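PDB 3D5L: regulatory protein RecX from Lactobacillus reuteri, which modulates the activity of RecA, the recombinase of DNA repair. Local coordinates for residues 117-120 against 121-124; 82-85 against 86-90; 10-14 against 15-19; 167-170 against 171-174. All coordinates share one frame; numbering follows the deposited sequence.

Interaction 1: residues 117-120 against 121-124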
loop_
_atom_site.group_PDB
_atom_site.type_symbol
_atom_site.label_atom_id
_atom_site.label_comp_id
_atom_site.label_asym_id
_atom_site.label_seq_id
_atom_site.Cartn_x
_atom_site.Cartn_y
_atom_site.Cartn_z
ATOM N N TYR A 117 -2.754 -6.247 9.009
ATOM C CA TYR A 117 -1.455 -6.092 9.636
ATOM C C TYR A 117 -1.544 -6.451 11.107
ATOM O O TYR A 117 -0.717 -7.202 11.622
ATOM C CB TYR A 117 -0.962 -4.655 9.498
ATOM C CG TYR A 117 0.376 -4.426 10.158
ATOM C CD1 TYR A 117 1.562 -4.762 9.505
ATOM C CD2 TYR A 117 0.458 -3.882 11.438
ATOM C CE1 TYR A 117 2.795 -4.560 10.104
ATOM C CE2 TYR A 117 1.692 -3.677 12.054
ATOM C CZ TYR A 117 2.856 -4.018 11.378
ATOM O OH TYR A 117 4.081 -3.806 11.970
ATOM N N VAL A 118 -2.550 -5.914 11.786
ATOM C CA VAL A 118 -2.714 -6.186 13.210
ATOM C C VAL A 118 -2.924 -7.677 13.439
ATOM O O VAL A 118 -2.260 -8.275 14.286
ATOM C CB VAL A 118 -3.884 -5.372 13.810
ATOM C CG1 VAL A 118 -4.175 -5.831 15.227
ATOM C CG2 VAL A 118 -3.512 -3.888 13.825
ATOM N N ARG A 119 -3.829 -8.278 12.670
ATOM C CA ARG A 119 -4.093 -9.702 12.787
ATOM C C ARG A 119 -2.799 -10.514 12.643
ATOM O O ARG A 119 -2.522 -11.406 13.442
ATOM C CB ARG A 119 -5.106 -10.132 11.722
ATOM C CG ARG A 119 -5.376 -11.628 11.672
ATOM C CD ARG A 119 -5.545 -12.195 13.064
ATOM N NE ARG A 119 -6.457 -11.383 13.862
ATOM C CZ ARG A 119 -6.822 -11.670 15.107
ATOM N NH1 ARG A 119 -6.353 -12.761 15.706
ATOM N NH2 ARG A 119 -7.656 -10.862 15.751
ATOM N N THR A 120 -2.004 -10.205 11.624
ATOM C CA THR A 120 -0.751 -10.917 11.412
ATOM C C THR A 120 0.197 -10.698 12.595
ATOM O O THR A 120 0.920 -11.610 12.976
ATOM C CB THR A 120 -0.028 -10.450 10.133
ATOM O OG1 THR A 120 -0.864 -10.667 8.991
ATOM C CG2 THR A 120 1.261 -11.232 9.946
ATOM N N MET A 121 0.204 -9.489 13.161
ATOM C CA MET A 121 1.073 -9.202 14.300
ATOM C C MET A 121 0.630 -10.047 15.488
ATOM O O MET A 121 1.440 -10.617 16.214
ATOM C CB MET A 121 1.010 -7.717 14.682
ATOM C CG MET A 121 1.829 -6.779 13.779
ATOM S SD MET A 121 3.549 -7.337 13.504
ATOM C CE MET A 121 3.443 -7.863 11.782
ATOM N N ILE A 122 -0.675 -10.132 15.684
ATOM C CA ILE A 122 -1.205 -10.924 16.776
ATOM C C ILE A 122 -0.854 -12.417 16.628
ATOM O O ILE A 122 -0.686 -13.126 17.622
ATOM C CB ILE A 122 -2.719 -10.726 16.859
ATOM C CG1 ILE A 122 -2.995 -9.341 17.438
ATOM C CG2 ILE A 122 -3.358 -11.826 17.702
ATOM C CD1 ILE A 122 -4.463 -8.986 17.525
ATOM N N ASN A 123 -0.717 -12.870 15.382
ATOM C CA ASN A 123 -0.399 -14.261 15.068
ATOM C C ASN A 123 1.088 -14.619 15.059
ATOM O O ASN A 123 1.441 -15.784 15.208
ATOM C CB ASN A 123 -0.945 -14.616 13.681
ATOM C CG ASN A 123 -2.441 -14.852 13.662
ATOM O OD1 ASN A 123 -3.036 -14.932 12.588
ATOM N ND2 ASN A 123 -3.055 -14.982 14.835
ATOM N N THR A 124 1.958 -13.633 14.868
ATOM C CA THR A 124 3.382 -13.914 14.767
ATOM C C THR A 124 4.300 -13.010 15.587
ATOM O O THR A 124 5.524 -13.152 15.523
ATOM C CB THR A 124 3.848 -13.804 13.290
ATOM O OG1 THR A 124 3.757 -12.434 12.867
ATOM C CG2 THR A 124 2.975 -14.669 12.367
#
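Ile-122 N gives its hydrogen to Val-118 O over 2.8 Å, N-H...O angle 161°, in a bond one turn long within helix 110-124. One residue earlier, Met-121 N holds Tyr-117 O at 2.9 Å. The next bond, Asn-123 N to Arg-119 O at 3.0 Å, is more bent, and what Asn-123 N and Thr-124 N give to Thr-120 O is weak.

Met-121 carries the side-chain contact. Its CG stands beside the backbone N (chi1 -78°), and further bends fold the chain back over the Tyr-117 ring. CG lies over one face, 4.0 Å from the ring centroid, in a CH-pi contact. SD comes in obliquely at 4.6 Å from that centroid, a Met-aromatic contact, while methyl CE reaches ring atom CE1 at 3.8 Å.

Around the helix, Val-118 CG1 meets Ile-122 CD1 at 3.9 Å, and that isoleucine methyl lies over one face of the Arg-119 guanidinium. Ile-132 of helix 129-138 touches Tyr-117, Val-118 and Met-121, and the His-135 ring meets Tyr-117 nearly parallel. So Tyr-117, Val-118 and Met-121 turn apolar and aromatic surface to helix 129-138, while the exposed Arg-119 and Asn-123 carry the polar ends.

Interaction 2: residues 82-85 against 86-90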
loop_
_atom_site.group_PDB
_atom_site.type_symbol
_atom_site.label_atom_id
_atom_site.label_comp_id
_atom_site.label_asym_id
_atom_site.label_seq_id
_atom_site.Cartn_x
_atom_site.Cartn_y
_atom_site.Cartn_z
ATOM N N VAL A 82 2.486 4.990 -3.786
ATOM C CA VAL A 82 3.102 6.308 -3.965
ATOM C C VAL A 82 4.615 6.150 -4.036
ATOM O O VAL A 82 5.274 6.694 -4.917
ATOM C CB VAL A 82 2.771 7.238 -2.771
ATOM C CG1 VAL A 82 3.633 8.480 -2.802
ATOM C CG2 VAL A 82 1.300 7.618 -2.804
ATOM N N LYS A 83 5.154 5.391 -3.093
ATOM C CA LYS A 83 6.577 5.134 -3.027
ATOM C C LYS A 83 7.031 4.394 -4.283
ATOM O O LYS A 83 8.146 4.594 -4.771
ATOM C CB LYS A 83 6.868 4.318 -1.768
ATOM C CG LYS A 83 8.330 4.164 -1.428
ATOM C CD LYS A 83 8.502 3.687 0.011
ATOM C CE LYS A 83 9.976 3.489 0.329
ATOM N NZ LYS A 83 10.762 4.739 0.041
ATOM N N LYS A 84 6.147 3.556 -4.818
ATOM C CA LYS A 84 6.437 2.780 -6.017
ATOM C C LYS A 84 6.410 3.635 -7.284
ATOM O O LYS A 84 7.230 3.459 -8.173
ATOM C CB LYS A 84 5.419 1.650 -6.159
ATOM C CG LYS A 84 6.022 0.318 -6.553
ATOM C CD LYS A 84 6.395 0.215 -8.008
ATOM C CE LYS A 84 7.145 -1.104 -8.235
ATOM N NZ LYS A 84 7.517 -1.370 -9.645
ATOM N N LEU A 85 5.445 4.546 -7.371
ATOM C CA LEU A 85 5.339 5.407 -8.537
ATOM C C LEU A 85 6.536 6.328 -8.550
ATOM O O LEU A 85 7.079 6.639 -9.611
ATOM C CB LEU A 85 4.044 6.212 -8.490
ATOM C CG LEU A 85 2.801 5.370 -8.785
ATOM C CD1 LEU A 85 1.552 6.150 -8.428
ATOM C CD2 LEU A 85 2.807 4.952 -10.256
ATOM N N LYS A 86 6.938 6.769 -7.359
ATOM C CA LYS A 86 8.102 7.631 -7.226
ATOM C C LYS A 86 9.343 6.836 -7.643
ATOM O O LYS A 86 10.210 7.352 -8.349
ATOM C CB LYS A 86 8.248 8.118 -5.778
ATOM C CG LYS A 86 7.209 9.160 -5.353
ATOM C CD LYS A 86 7.497 9.722 -3.961
ATOM C CE LYS A 86 6.855 11.118 -3.772
ATOM N NZ LYS A 86 5.743 11.165 -2.767
ATOM N N GLU A 87 9.414 5.574 -7.223
ATOM C CA GLU A 87 10.551 4.718 -7.564
ATOM C C GLU A 87 10.796 4.596 -9.077
ATOM O O GLU A 87 11.946 4.606 -9.523
ATOM C CB GLU A 87 10.367 3.320 -6.953
ATOM C CG GLU A 87 11.527 2.354 -7.203
ATOM C CD GLU A 87 11.402 1.043 -6.414
ATOM O OE1 GLU A 87 11.398 1.094 -5.161
ATOM O OE2 GLU A 87 11.317 -0.042 -7.049
ATOM N N ILE A 88 9.738 4.477 -9.872
ATOM C CA ILE A 88 9.933 4.357 -11.319
ATOM C C ILE A 88 9.782 5.709 -12.017
ATOM O O ILE A 88 9.397 5.794 -13.185
ATOM C CB ILE A 88 8.961 3.321 -11.956
ATOM C CG1 ILE A 88 7.515 3.793 -11.836
ATOM C CG2 ILE A 88 9.134 1.973 -11.270
ATOM C CD1 ILE A 88 6.522 2.924 -12.611
ATOM N N ASP A 89 10.100 6.758 -11.265
ATOM C CA ASP A 89 10.048 8.138 -11.720
ATOM C C ASP A 89 8.811 8.515 -12.534
ATOM O O ASP A 89 8.899 8.895 -13.701
ATOM C CB ASP A 89 11.313 8.464 -12.515
ATOM C CG ASP A 89 11.486 9.955 -12.733
ATOM O OD1 ASP A 89 11.395 10.725 -11.746
ATOM O OD2 ASP A 89 11.716 10.354 -13.894
ATOM N N THR A 90 7.652 8.428 -11.904
ATOM C CA THR A 90 6.417 8.777 -12.577
ATOM C C THR A 90 6.197 10.280 -12.431
ATOM O O THR A 90 6.443 10.847 -11.363
ATOM C CB THR A 90 5.232 8.020 -11.947
ATOM O OG1 THR A 90 5.463 6.610 -12.055
ATOM C CG2 THR A 90 3.935 8.365 -12.648
#
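A Schellman motif ends helix 78-87, and its wider-spanning bond runs from Thr-90 N five residues back to Leu-85 O over 3.0 Å. Inside that loop Asp-89 N reaches Lys-86 O, also at 3.0 Å. Asp-89 is the C-prime residue, and its positive phi of 43° turns the chain so that both amides face back to the last helical turn.

Leu-85 O takes a second bond, from Thr-90 OG1 at 2.9 Å. With the hydroxyl beside its own backbone N (chi1 -59°), Thr-90 brings both donors to the carbonyl from the same face of its plane. The hydroxyl oxygen also rests 3.6 Å from Leu-85 CD2, so the leucine branch packs against the closing residue.

Ile-88, the first residue to leave helical angles, puts CG1 at 3.6 Å from Leu-85 O. Its other branch, CG2, meets Lys-84 NZ at 4.1 Å, where the bent lysine chain crosses it at a slant. One turn back, Lys-86 runs alongside Val-82 and brings NZ to 3.4 Å from CG1 of that valine.

Leu-85 is buried, touching Met-67 of helix 48-71 and Ile-98 of helix 92-104, so the doubly held carbonyl belongs to a residue where three helices meet. This is the classic Schellman C-cap, which here carries the chain out of helix 78-87 toward helix 92-104, in the first three-helix domain.

Interaction 3: residues 10-14 against 15-19. With SO4 (sulfate ion), chain C.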
loop_
_atom_site.group_PDB
_atom_site.type_symbol
_atom_site.label_atom_id
_atom_site.label_comp_id
_atom_site.label_asym_id
_atom_site.label_seq_id
_atom_site.Cartn_x
_atom_site.Cartn_y
_atom_site.Cartn_z
ATOM N N GLU A 10 -4.400 -1.973 -35.439
ATOM C CA GLU A 10 -4.164 -3.394 -35.287
ATOM C C GLU A 10 -3.751 -3.734 -33.868
ATOM O O GLU A 10 -2.950 -3.029 -33.250
ATOM C CB GLU A 10 -3.092 -3.864 -36.272
ATOM C CG GLU A 10 -1.684 -3.428 -35.923
ATOM C CD GLU A 10 -0.638 -4.245 -36.655
ATOM O OE1 GLU A 10 0.548 -4.212 -36.245
ATOM O OE2 GLU A 10 -1.011 -4.919 -37.640
ATOM N N ALA A 11 -4.309 -4.813 -33.349
ATOM C CA ALA A 11 -3.998 -5.239 -32.003
ATOM C C ALA A 11 -2.577 -5.765 -32.005
ATOM O O ALA A 11 -2.162 -6.430 -32.950
ATOM C CB ALA A 11 -4.965 -6.335 -31.559
ATOM N N GLN A 12 -1.822 -5.452 -30.962
ATOM C CA GLN A 12 -0.463 -5.944 -30.879
ATOM C C GLN A 12 -0.602 -7.427 -30.548
ATOM O O GLN A 12 -1.713 -7.921 -30.366
ATOM C CB GLN A 12 0.300 -5.208 -29.774
ATOM C CG GLN A 12 0.249 -3.697 -29.903
ATOM C CD GLN A 12 1.213 -2.995 -28.959
ATOM O OE1 GLN A 12 1.566 -3.527 -27.905
ATOM N NE2 GLN A 12 1.622 -1.783 -29.323
ATOM N N LYS A 13 0.519 -8.136 -30.463
ATOM C CA LYS A 13 0.478 -9.560 -30.147
ATOM C C LYS A 13 -0.155 -9.797 -28.770
ATOM O O LYS A 13 -0.990 -10.687 -28.608
ATOM C CB LYS A 13 1.893 -10.147 -30.198
ATOM C CG LYS A 13 1.953 -11.649 -29.968
ATOM C CD LYS A 13 3.378 -12.176 -30.103
ATOM C CE LYS A 13 3.422 -13.693 -29.984
ATOM N NZ LYS A 13 2.596 -14.392 -31.040
ATOM N N ARG A 14 0.237 -9.001 -27.781
ATOM C CA ARG A 14 -0.315 -9.137 -26.436
ATOM C C ARG A 14 -1.495 -8.174 -26.287
ATOM O O ARG A 14 -1.430 -7.036 -26.734
ATOM C CB ARG A 14 0.760 -8.817 -25.401
ATOM C CG ARG A 14 2.114 -9.433 -25.724
ATOM C CD ARG A 14 2.345 -10.733 -24.978
ATOM N NE ARG A 14 2.370 -10.515 -23.532
ATOM C CZ ARG A 14 3.249 -11.070 -22.700
ATOM N NH1 ARG A 14 4.193 -11.883 -23.163
ATOM N NH2 ARG A 14 3.178 -10.815 -21.398
ATOM N N LYS A 15 -2.571 -8.638 -25.659
ATOM C CA LYS A 15 -3.771 -7.826 -25.478
ATOM C C LYS A 15 -3.600 -6.558 -24.633
ATOM O O LYS A 15 -2.750 -6.491 -23.734
ATOM C CB LYS A 15 -4.885 -8.675 -24.856
ATOM C CG LYS A 15 -4.573 -9.194 -23.455
ATOM C CD LYS A 15 -5.528 -10.312 -23.051
ATOM C CE LYS A 15 -5.288 -10.777 -21.615
ATOM N NZ LYS A 15 -5.544 -9.663 -20.659
ATOM N N GLY A 16 -4.424 -5.557 -24.936
ATOM C CA GLY A 16 -4.404 -4.320 -24.183
ATOM C C GLY A 16 -3.828 -3.105 -24.875
ATOM O O GLY A 16 -4.103 -1.970 -24.467
ATOM N N ARG A 17 -3.029 -3.335 -25.912
ATOM C CA ARG A 17 -2.391 -2.244 -26.639
ATOM C C ARG A 17 -2.684 -2.368 -28.126
ATOM O O ARG A 17 -2.900 -3.476 -28.627
ATOM C CB ARG A 17 -0.881 -2.295 -26.436
ATOM C CG ARG A 17 -0.421 -2.578 -25.018
ATOM C CD ARG A 17 -0.149 -1.314 -24.280
ATOM N NE ARG A 17 0.752 -0.434 -25.020
ATOM C CZ ARG A 17 0.854 0.866 -24.776
ATOM N NH1 ARG A 17 0.113 1.406 -23.814
ATOM N NH2 ARG A 17 1.661 1.627 -25.502
ATOM N N TYR A 18 -2.661 -1.231 -28.831
ATOM C CA TYR A 18 -2.936 -1.201 -30.266
ATOM C C TYR A 18 -1.941 -0.366 -31.051
ATOM O O TYR A 18 -1.370 0.592 -30.531
ATOM C CB TYR A 18 -4.331 -0.642 -30.520
ATOM C CG TYR A 18 -5.427 -1.444 -29.867
ATOM C CD1 TYR A 18 -6.070 -2.480 -30.559
ATOM C CD2 TYR A 18 -5.798 -1.200 -28.541
ATOM C CE1 TYR A 18 -7.055 -3.248 -29.944
ATOM C CE2 TYR A 18 -6.776 -1.961 -27.918
ATOM C CZ TYR A 18 -7.406 -2.984 -28.621
ATOM O OH TYR A 18 -8.402 -3.719 -28.005
ATOM N N ASN A 19 -1.740 -0.741 -32.309
ATOM C CA ASN A 19 -0.855 -0.006 -33.194
ATOM C C ASN A 19 -1.745 0.845 -34.093
ATOM O O ASN A 19 -2.681 0.329 -34.707
ATOM C CB ASN A 19 -0.010 -0.959 -34.052
ATOM C CG ASN A 19 0.962 -1.780 -33.228
ATOM O OD1 ASN A 19 1.600 -1.266 -32.312
ATOM N ND2 ASN A 19 1.093 -3.062 -33.562
HETATM S S SO4 C . 4.479 -0.075 -26.919
HETATM O O1 SO4 C . 3.068 -0.436 -27.146
HETATM O O2 SO4 C . 5.132 0.072 -28.233
HETATM O O3 SO4 C . 5.158 -1.122 -26.140
HETATM O O4 SO4 C . 4.545 1.187 -26.151
#
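Asn-19 N points at Glu-10 O almost in line, 2.8 Å away with an N-H...O angle of 177°, and Glu-10 N returns the bond to Asn-19 O at 3.0 Å, making the two an antiparallel hydrogen-bonded pair. Their side chains add to it: Asn-19 ND2 gives a hydrogen to the anti lone pair of Glu-10 OE1 at 3.0 Å. The other end of that amide, OD1, takes Gln-12 NE2 at 3.0 Å from above its carbonyl plane. A leucine in place of Asn-19 would probably leave Glu-10 OE1 and Gln-12 NE2 each without this partner and the glutamine amide freer to turn.

Gln-12 NE2 also holds sulfate O1 at 2.9 Å, and Arg-17 meets that oxygen edge-on, through NE at 3.1 Å and through NH2. The ion probably comes from the crystallisation liquor. Gln-12 and Arg-17 run side by side, and Asp-58 fixes the arginine by a salt bridge to NH1.

Beyond these bonds, Ala-11 CB rests on Tyr-18 CE1 at 4.1 Å, and a type II beta turn from Arg-14 to Arg-17 leads back into strand 17-22. Strand 25-31 flanks it, with Pro-29 against Gln-12 and Arg-17, while helix 32-37 meets Tyr-18 through Leu-35.

Interaction 4: residues 167-170 against 171-174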
loop_
_atom_site.group_PDB
_atom_site.type_symbol
_atom_site.label_atom_id
_atom_site.label_comp_id
_atom_site.label_asym_id
_atom_site.label_seq_id
_atom_site.Cartn_x
_atom_site.Cartn_y
_atom_site.Cartn_z
ATOM N N LEU A 167 7.595 -13.199 30.343
ATOM C CA LEU A 167 8.261 -14.428 30.745
ATOM C C LEU A 167 9.585 -14.534 30.025
ATOM O O LEU A 167 10.563 -15.048 30.561
ATOM C CB LEU A 167 7.400 -15.652 30.416
ATOM C CG LEU A 167 6.114 -15.833 31.229
ATOM C CD1 LEU A 167 5.500 -17.192 30.891
ATOM C CD2 LEU A 167 6.423 -15.745 32.729
ATOM N N LYS A 168 9.597 -14.046 28.796
ATOM C CA LYS A 168 10.787 -14.063 27.967
ATOM C C LYS A 168 11.757 -12.991 28.472
ATOM O O LYS A 168 12.972 -13.175 28.409
ATOM C CB LYS A 168 10.383 -13.818 26.509
ATOM C CG LYS A 168 11.515 -13.596 25.527
ATOM C CD LYS A 168 10.967 -13.623 24.101
ATOM C CE LYS A 168 11.921 -12.998 23.094
ATOM N NZ LYS A 168 11.971 -11.508 23.195
ATOM N N LEU A 169 11.221 -11.880 28.982
ATOM C CA LEU A 169 12.062 -10.808 29.513
ATOM C C LEU A 169 12.611 -11.209 30.886
ATOM O O LEU A 169 13.743 -10.879 31.225
ATOM C CB LEU A 169 11.273 -9.490 29.630
ATOM C CG LEU A 169 10.742 -8.900 28.316
ATOM C CD1 LEU A 169 9.996 -7.609 28.594
ATOM C CD2 LEU A 169 11.888 -8.636 27.351
ATOM N N PHE A 170 11.809 -11.927 31.668
ATOM C CA PHE A 170 12.235 -12.360 32.993
ATOM C C PHE A 170 13.341 -13.402 32.907
ATOM O O PHE A 170 14.185 -13.506 33.807
ATOM C CB PHE A 170 11.049 -12.913 33.786
ATOM C CG PHE A 170 10.522 -11.957 34.818
ATOM C CD1 PHE A 170 11.288 -11.624 35.930
ATOM C CD2 PHE A 170 9.272 -11.369 34.669
ATOM C CE1 PHE A 170 10.820 -10.717 36.878
ATOM C CE2 PHE A 170 8.789 -10.454 35.617
ATOM C CZ PHE A 170 9.565 -10.129 36.719
ATOM N N ARG A 171 13.333 -14.156 31.814
ATOM C CA ARG A 171 14.337 -15.176 31.570
ATOM C C ARG A 171 15.582 -14.522 30.971
ATOM O O ARG A 171 16.712 -14.896 31.285
ATOM C CB ARG A 171 13.781 -16.238 30.614
ATOM C CG ARG A 171 14.805 -17.259 30.162
ATOM C CD ARG A 171 14.128 -18.527 29.667
ATOM N NE ARG A 171 15.089 -19.491 29.136
ATOM C CZ ARG A 171 15.788 -19.313 28.018
ATOM N NH1 ARG A 171 15.636 -18.204 27.301
ATOM N NH2 ARG A 171 16.640 -20.247 27.614
ATOM N N ARG A 172 15.363 -13.524 30.123
ATOM C CA ARG A 172 16.456 -12.811 29.488
ATOM C C ARG A 172 17.279 -11.984 30.483
ATOM O O ARG A 172 18.474 -11.805 30.286
ATOM C CB ARG A 172 15.917 -11.896 28.386
ATOM C CG ARG A 172 16.987 -11.067 27.694
ATOM C CD ARG A 172 16.391 -10.071 26.709
ATOM N NE ARG A 172 15.690 -10.729 25.609
ATOM C CZ ARG A 172 15.117 -10.085 24.593
ATOM N NH1 ARG A 172 15.163 -8.757 24.535
ATOM N NH2 ARG A 172 14.490 -10.766 23.637
ATOM N N TYR A 173 16.642 -11.482 31.543
ATOM C CA TYR A 173 17.338 -10.671 32.547
ATOM C C TYR A 173 17.390 -11.350 33.908
ATOM O O TYR A 173 17.373 -10.675 34.947
ATOM C CB TYR A 173 16.655 -9.311 32.697
ATOM C CG TYR A 173 16.651 -8.497 31.429
ATOM C CD1 TYR A 173 17.838 -7.991 30.893
ATOM C CD2 TYR A 173 15.459 -8.247 30.747
ATOM C CE1 TYR A 173 17.836 -7.252 29.701
ATOM C CE2 TYR A 173 15.442 -7.515 29.562
ATOM C CZ TYR A 173 16.633 -7.019 29.044
ATOM O OH TYR A 173 16.614 -6.283 27.875
ATOM N N ARG A 174 17.451 -12.680 33.885
ATOM C CA ARG A 174 17.497 -13.513 35.088
ATOM C C ARG A 174 18.761 -13.282 35.904
ATOM O O ARG A 174 18.845 -13.689 37.056
ATOM C CB ARG A 174 17.435 -14.997 34.700
ATOM C CG ARG A 174 18.570 -15.436 33.763
ATOM C CD ARG A 174 18.677 -16.961 33.584
ATOM N NE ARG A 174 17.485 -17.564 32.994
ATOM C CZ ARG A 174 16.378 -17.876 33.670
ATOM N NH1 ARG A 174 16.300 -17.650 34.980
ATOM N NH2 ARG A 174 15.343 -18.415 33.031
#
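Tyr-173 N bonds to Leu-169 O at 3.0 Å where helix 155-172 runs out, in the third three-helix domain; Tyr-173 is the first residue to leave helical angles. Its ring turns back along the helix. With CG beside the backbone N (chi1 -61°), CD2 comes to 3.2 Å from Leu-169 O, and CE2 lies 4.3 Å from Leu-169 CD2. Arg-172 CG sits 4.2 Å above the ring plane, over its centre, and Leu-169 CD2 lies out beyond the CE2 edge on that same side. A glycine here would probably leave Leu-169 CD2 and Arg-172 CG without their aromatic partner and open a gap at this helix end.

Arg-172 leaves the helix straight and then bends at chi3 (-63°), which, as modelled, sets its guanidinium beside Lys-168. Leu-169 CD2 lies over one face of that group. The lysine runs alongside in the same direction, and its NZ is modelled 2.7 Å from Arg-172 NH2; two donors of like charge so close make the placement of these surface ends doubtful.

Helix 178-191 packs against Phe-170 through Val-185, and Arg-181 NH2 is bonded to Phe-170 O. The chain of Arg-174, bent at chi3, lays one face of its guanidinium over Arg-171 CA, 3.6 Å from the plane.

From the N terminus the order is interaction 3, 2, 1 and 4, strictly in series: none nests in or crosses another, and no two touch. Interaction 3 closes the hairpin between strands 4-11 and 17-22 of the N-terminal sheet. Interaction 2 ends helix 78-87 in the first three-helix domain, its centre about 26 Å from that of the hairpin. Interactions 1 and 4, centres about 23 Å apart, lie in the second and third three-helix domains, where residues 117-124 face helix 129-138 and residues 167-174 face helix 178-191. Interactions 3 and 4, about 63 Å apart between centres, stand on opposite sides of this elongated chain's centre.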